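Local coordinates for protein transmembrane oligosaccharyl transferase (Archaeoglobus fulgidus, PDB 3WAJ) that is an archaeal oligosaccharyl transferase of the STT3/AglB family, with a GT-C-type helical membrane part and a soluble C-terminal part, at residues Q743-K748 and V763-S768; A703-Y708 and Q722-E727. All blocks are in the same frame, centred on the assembly; numbering follows the deposited sequence.

Contact 1 (Q743-K748 and V763-S768); sequences QEVLYK and VKIAPS
K748 reaches out from helix 740-755 to the loop 763-768, and its ammonium group is where most of the polar bonds meet. K748 NZ donates to A766 O at 2.8 Å, almost head-on to the carbonyl (C=O...N angle 165°). K748 NZ also forms a salt bridge one helical turn back, 2.9 Å from E744 OE1 and arriving 39° above the carboxylate plane. A water 3.0 Å from K748 NZ takes a third bond and passes it on to K764 O. The extended K748 chain crosses the V763 side chain at about a right angle, CE 3.9 Å from CG2.

E744 OE1 has a second donor: S768 OG, 2.8 Å away, donates to the syn lone pair of this oxygen. S768 OG also has a weak bond to K772 NZ. Beside this polar row V745 makes the apolar part, CG1 against I765 CG2 at 3.8 Å and CG2 packed on the A766-P767 peptide, 4.0 Å from A766 C.

E744 OE2 sits close to E615 OE1, a like-charge neighbour that would tend to disfavour ionisation of both. The lysine probably balances this buried carboxylate, and it ties an irregular loop to the helix, directly through A766 O and by a water through K764 O.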
loop_
_atom_site.group_PDB
_atom_site.type_symbol
_atom_site.label_atom_id
_atom_site.label_comp_id
_atom_site.label_asym_id
_atom_site.label_seq_id
_atom_site.Cartn_x
_atom_site.Cartn_y
_atom_site.Cartn_z
ATOM N N GLN A 743 11.072 -7.473 -21.427
ATOM C CA GLN A 743 10.771 -8.782 -20.844
ATOM C C GLN A 743 9.626 -9.447 -21.569
ATOM O O GLN A 743 9.664 -10.649 -21.825
ATOM C CB GLN A 743 10.458 -8.655 -19.361
ATOM C CG GLN A 743 11.598 -8.112 -18.547
ATOM C CD GLN A 743 11.305 -8.199 -17.079
ATOM O OE1 GLN A 743 10.412 -8.937 -16.674
ATOM N NE2 GLN A 743 12.039 -7.441 -16.266
ATOM N N GLU A 744 8.602 -8.664 -21.893
ATOM C CA GLU A 744 7.442 -9.200 -22.608
ATOM C C GLU A 744 7.856 -9.685 -24.014
ATOM O O GLU A 744 7.447 -10.767 -24.460
ATOM C CB GLU A 744 6.345 -8.133 -22.705
ATOM C CG GLU A 744 5.310 -8.408 -23.790
ATOM C CD GLU A 744 4.238 -7.319 -23.867
ATOM O OE1 GLU A 744 3.860 -6.914 -24.993
ATOM O OE2 GLU A 744 3.766 -6.874 -22.794
ATOM N N VAL A 745 8.674 -8.879 -24.697
ATOM C CA VAL A 745 9.215 -9.268 -26.000
ATOM C C VAL A 745 9.949 -10.596 -25.872
ATOM O O VAL A 745 9.729 -11.507 -26.658
ATOM C CB VAL A 745 10.144 -8.180 -26.615
ATOM C CG1 VAL A 745 10.883 -8.732 -27.801
ATOM C CG2 VAL A 745 9.324 -6.959 -27.051
ATOM N N LEU A 746 10.796 -10.720 -24.856
ATOM C CA LEU A 746 11.515 -11.971 -24.656
ATOM C C LEU A 746 10.588 -13.154 -24.293
ATOM O O LEU A 746 10.789 -14.279 -24.765
ATOM C CB LEU A 746 12.636 -11.783 -23.632
ATOM C CG LEU A 746 13.734 -10.809 -24.081
ATOM C CD1 LEU A 746 14.840 -10.674 -23.022
ATOM C CD2 LEU A 746 14.313 -11.251 -25.419
ATOM N N TYR A 747 9.579 -12.902 -23.464
ATOM C CA TYR A 747 8.590 -13.922 -23.127
ATOM C C TYR A 747 7.962 -14.475 -24.395
ATOM O O TYR A 747 7.804 -15.690 -24.541
ATOM C CB TYR A 747 7.465 -13.306 -22.297
ATOM C CG TYR A 747 7.744 -13.161 -20.833
ATOM C CD1 TYR A 747 9.031 -13.247 -20.335
ATOM C CD2 TYR A 747 6.706 -12.964 -19.939
ATOM C CE1 TYR A 747 9.278 -13.127 -18.973
ATOM C CE2 TYR A 747 6.939 -12.851 -18.574
ATOM C CZ TYR A 747 8.225 -12.930 -18.099
ATOM O OH TYR A 747 8.459 -12.794 -16.742
ATOM N N LYS A 748 7.585 -13.566 -25.300
ATOM C CA LYS A 748 6.955 -13.938 -26.566
ATOM C C LYS A 748 7.912 -14.709 -27.446
ATOM O O LYS A 748 7.534 -15.702 -28.078
ATOM C CB LYS A 748 6.469 -12.691 -27.318
ATOM C CG LYS A 748 5.336 -11.995 -26.633
ATOM C CD LYS A 748 4.873 -10.755 -27.389
ATOM C CE LYS A 748 3.595 -10.230 -26.736
ATOM N NZ LYS A 748 3.254 -8.843 -27.117
ATOM N N VAL A 763 1.748 -15.668 -31.797
ATOM C CA VAL A 763 1.868 -14.349 -31.195
ATOM C C VAL A 763 2.984 -13.568 -31.899
ATOM O O VAL A 763 4.055 -14.112 -32.176
ATOM C CB VAL A 763 2.157 -14.455 -29.674
ATOM C CG1 VAL A 763 3.479 -15.172 -29.430
ATOM C CG2 VAL A 763 2.158 -13.076 -29.011
ATOM N N LYS A 764 2.744 -12.296 -32.206
ATOM C CA LYS A 764 3.800 -11.513 -32.834
ATOM C C LYS A 764 4.820 -11.061 -31.801
ATOM O O LYS A 764 4.466 -10.742 -30.656
ATOM C CB LYS A 764 3.244 -10.327 -33.634
ATOM C CG LYS A 764 2.653 -10.753 -34.956
ATOM C CD LYS A 764 2.320 -9.576 -35.863
ATOM C CE LYS A 764 1.276 -8.653 -35.247
ATOM N NZ LYS A 764 0.634 -7.786 -36.282
ATOM N N ILE A 765 6.089 -11.058 -32.207
ATOM C CA ILE A 765 7.164 -10.584 -31.343
ATOM C C ILE A 765 7.195 -9.055 -31.419
ATOM O O ILE A 765 7.734 -8.479 -32.361
ATOM C CB ILE A 765 8.505 -11.250 -31.706
ATOM C CG1 ILE A 765 8.366 -12.758 -31.492
ATOM C CG2 ILE A 765 9.647 -10.677 -30.856
ATOM C CD1 ILE A 765 9.608 -13.532 -31.758
ATOM N N ALA A 766 6.568 -8.418 -30.429
ATOM C CA ALA A 766 6.332 -6.972 -30.412
ATOM C C ALA A 766 5.857 -6.530 -29.038
ATOM O O ALA A 766 5.225 -7.313 -28.321
ATOM C CB ALA A 766 5.293 -6.595 -31.455
ATOM N N PRO A 767 6.137 -5.265 -28.673
ATOM C CA PRO A 767 5.627 -4.807 -27.383
ATOM C C PRO A 767 4.140 -4.467 -27.522
ATOM O O PRO A 767 3.581 -4.674 -28.592
ATOM C CB PRO A 767 6.458 -3.547 -27.104
ATOM C CG PRO A 767 6.755 -2.981 -28.463
ATOM C CD PRO A 767 6.912 -4.218 -29.375
ATOM N N SER A 768 3.514 -3.964 -26.464
ATOM C CA SER A 768 2.069 -3.739 -26.453
ATOM C C SER A 768 1.767 -2.749 -25.334
ATOM O O SER A 768 2.681 -2.314 -24.608
ATOM C CB SER A 768 1.336 -5.048 -26.200
ATOM O OG SER A 768 1.511 -5.454 -24.840
HETATM O O HOH W 1 2.372 -9.259 -29.915
#

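Contact 2 (A703-Y708 and Q722-E727); sequences AEWKSY and QTALYE
Y708 is pressed between its own helix and T723. The T723 methyl, CG2, lies over one face of the Y708 ring, 3.9 Å from the centroid and 15° off the normal, a clear CH-pi contact. On the opposite face E704 O sits 3.2 Å above the Y708 ring plane, toward the rim. The phenol reaches on to helix 717-732, where Y708 OH donates to E727 OE2 at 2.7 Å, on the anti side of the carboxylate and 18° out of its plane. E727 can meet it because CG stands opposite the backbone N (chi1 -176°) and the chain runs out extended toward helix 703-708.

Next to the tyrosine is W705. The Y708 edge comes down over the face of the indole, with Y708 CD2 3.4 Å above the W705 plane, while W705 CZ2 meets A724 CB at its own edge, 3.9 Å away. The indole's far end, CH2, also touches T723 CG2, so this one methyl serves both rings. T723 OG1 points back to bond Q719 O in its own helix.

Further out, the start of helix 740-755 fixes the polar ends. T742 OG1 bonds both W705 NE1 and E727 OE2, T739 N bonds E727 OE1, and G741 N bonds E704 OE2. V745 and P767 touch the indole as well.

E704 OE2 and E727 OE2 are only 5.5 Å apart, yet both carboxylates are met by backbone N-H groups at or just before a helix N terminus, which would be expected to ease the crowding of like charge. The short segment axes come no closer than 12.4 Å; the W705 and Y708 rings and the E727 chain span that gap, with T723 and A724 packing through methyls.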
loop_
_atom_site.group_PDB
_atom_site.type_symbol
_atom_site.label_atom_id
_atom_site.label_comp_id
_atom_site.label_asym_id
_atom_site.label_seq_id
_atom_site.Cartn_x
_atom_site.Cartn_y
_atom_site.Cartn_z
ATOM N N ALA A 703 7.356 3.097 -21.455
ATOM C CA ALA A 703 8.181 4.226 -21.871
ATOM C C ALA A 703 9.353 3.884 -22.816
ATOM O O ALA A 703 9.545 4.543 -23.839
ATOM C CB ALA A 703 8.696 4.975 -20.637
ATOM N N GLU A 704 10.134 2.870 -22.457
ATOM C CA GLU A 704 11.362 2.557 -23.180
ATOM C C GLU A 704 11.079 2.156 -24.614
ATOM O O GLU A 704 11.861 2.471 -25.511
ATOM C CB GLU A 704 12.189 1.486 -22.451
ATOM C CG GLU A 704 11.557 0.091 -22.464
ATOM C CD GLU A 704 10.529 -0.168 -21.334
ATOM O OE1 GLU A 704 10.288 0.740 -20.472
ATOM O OE2 GLU A 704 9.984 -1.309 -21.326
ATOM N N TRP A 705 9.945 1.495 -24.841
ATOM C CA TRP A 705 9.571 1.078 -26.189
ATOM C C TRP A 705 8.909 2.202 -26.986
ATOM O O TRP A 705 9.026 2.277 -28.216
ATOM C CB TRP A 705 8.750 -0.221 -26.158
ATOM C CG TRP A 705 9.666 -1.411 -26.029
ATOM C CD1 TRP A 705 10.047 -2.042 -24.873
ATOM C CD2 TRP A 705 10.372 -2.067 -27.091
ATOM N NE1 TRP A 705 10.930 -3.060 -25.152
ATOM C CE2 TRP A 705 11.149 -3.097 -26.505
ATOM C CE3 TRP A 705 10.425 -1.884 -28.477
ATOM C CZ2 TRP A 705 11.974 -3.949 -27.268
ATOM C CZ3 TRP A 705 11.235 -2.727 -29.236
ATOM C CH2 TRP A 705 11.997 -3.751 -28.628
ATOM N N LYS A 706 8.237 3.099 -26.279
ATOM C CA LYS A 706 7.706 4.294 -26.921
ATOM C C LYS A 706 8.911 5.036 -27.491
ATOM O O LYS A 706 8.930 5.459 -28.651
ATOM C CB LYS A 706 6.959 5.147 -25.892
ATOM C CG LYS A 706 6.471 6.490 -26.409
ATOM C CD LYS A 706 5.296 6.349 -27.357
ATOM C CE LYS A 706 4.655 7.705 -27.608
ATOM N NZ LYS A 706 3.511 7.651 -28.565
ATOM N N SER A 707 9.945 5.123 -26.666
ATOM C CA SER A 707 11.196 5.779 -27.014
ATOM C C SER A 707 11.963 5.051 -28.136
ATOM O O SER A 707 12.437 5.689 -29.076
ATOM C CB SER A 707 12.040 5.939 -25.747
ATOM O OG SER A 707 13.383 6.188 -26.071
ATOM N N TYR A 708 12.058 3.725 -28.056
ATOM C CA TYR A 708 12.673 2.943 -29.134
ATOM C C TYR A 708 12.000 3.155 -30.488
ATOM O O TYR A 708 12.664 3.145 -31.513
ATOM C CB TYR A 708 12.611 1.441 -28.839
ATOM C CG TYR A 708 13.529 0.951 -27.757
ATOM C CD1 TYR A 708 14.695 1.621 -27.448
ATOM C CD2 TYR A 708 13.223 -0.200 -27.046
ATOM C CE1 TYR A 708 15.544 1.155 -26.450
ATOM C CE2 TYR A 708 14.050 -0.668 -26.048
ATOM C CZ TYR A 708 15.208 0.007 -25.751
ATOM O OH TYR A 708 16.024 -0.475 -24.748
ATOM N N GLN A 722 15.945 -7.963 -32.106
ATOM C CA GLN A 722 17.362 -7.610 -31.993
ATOM C C GLN A 722 17.606 -6.450 -31.051
ATOM O O GLN A 722 18.630 -6.399 -30.378
ATOM C CB GLN A 722 17.972 -7.311 -33.373
ATOM C CG GLN A 722 17.857 -8.462 -34.363
ATOM C CD GLN A 722 18.159 -9.830 -33.738
ATOM O OE1 GLN A 722 19.054 -9.973 -32.880
ATOM N NE2 GLN A 722 17.422 -10.843 -34.181
ATOM N N THR A 723 16.667 -5.509 -31.019
ATOM C CA THR A 723 16.710 -4.426 -30.043
ATOM C C THR A 723 16.589 -4.962 -28.608
ATOM O O THR A 723 17.402 -4.643 -27.728
ATOM C CB THR A 723 15.595 -3.418 -30.312
ATOM O OG1 THR A 723 15.812 -2.813 -31.601
ATOM C CG2 THR A 723 15.564 -2.348 -29.224
ATOM N N ALA A 724 15.577 -5.798 -28.385
ATOM C CA ALA A 724 15.335 -6.399 -27.076
ATOM C C ALA A 724 16.547 -7.206 -26.550
ATOM O O ALA A 724 17.012 -6.980 -25.434
ATOM C CB ALA A 724 14.092 -7.244 -27.130
ATOM N N LEU A 725 17.062 -8.136 -27.347
ATOM C CA LEU A 725 18.243 -8.906 -26.932
ATOM C C LEU A 725 19.441 -8.020 -26.624
ATOM O O LEU A 725 20.154 -8.245 -25.653
ATOM C CB LEU A 725 18.626 -9.926 -27.996
ATOM C CG LEU A 725 17.650 -11.082 -28.139
ATOM C CD1 LEU A 725 18.083 -11.987 -29.281
ATOM C CD2 LEU A 725 17.591 -11.858 -26.823
ATOM N N TYR A 726 19.667 -7.005 -27.447
ATOM C CA TYR A 726 20.761 -6.079 -27.189
ATOM C C TYR A 726 20.597 -5.403 -25.832
ATOM O O TYR A 726 21.548 -5.335 -25.050
ATOM C CB TYR A 726 20.840 -5.018 -28.293
ATOM C CG TYR A 726 22.023 -4.102 -28.147
ATOM C CD1 TYR A 726 23.257 -4.446 -28.673
ATOM C CD2 TYR A 726 21.915 -2.894 -27.475
ATOM C CE1 TYR A 726 24.357 -3.597 -28.552
ATOM C CE2 TYR A 726 23.009 -2.044 -27.345
ATOM C CZ TYR A 726 24.222 -2.404 -27.888
ATOM O OH TYR A 726 25.308 -1.566 -27.758
ATOM N N GLU A 727 19.397 -4.896 -25.554
ATOM C CA GLU A 727 19.126 -4.272 -24.254
ATOM C C GLU A 727 19.395 -5.260 -23.126
ATOM O O GLU A 727 19.982 -4.910 -22.096
ATOM C CB GLU A 727 17.671 -3.793 -24.167
ATOM C CG GLU A 727 17.339 -3.038 -22.877
ATOM C CD GLU A 727 15.845 -3.061 -22.518
ATOM O OE1 GLU A 727 15.496 -3.721 -21.511
ATOM O OE2 GLU A 727 15.026 -2.418 -23.231
#

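Overall arrangement
Both contacts lie far along the chain, well after the N-terminal membrane helices. Coming out of edge strand 693-698, the chain forms helix 703-708, loops round and returns in helix 717-732, where contact 2 closes. A short connection leads into helix 740-755, and the loop that follows folds back on it through 763-768, closing contact 1 just before strand 771-776, the neighbour of 693-698 in the mixed sheet. The two closures are in series, neither nested nor crossed. They still share one packed core: V745 touches both A724 and W705, P767 packs against the CE3 corner of W705, and L746 meets L725. Together they compact the helical insertion that connects strands 693-698 and 771-776.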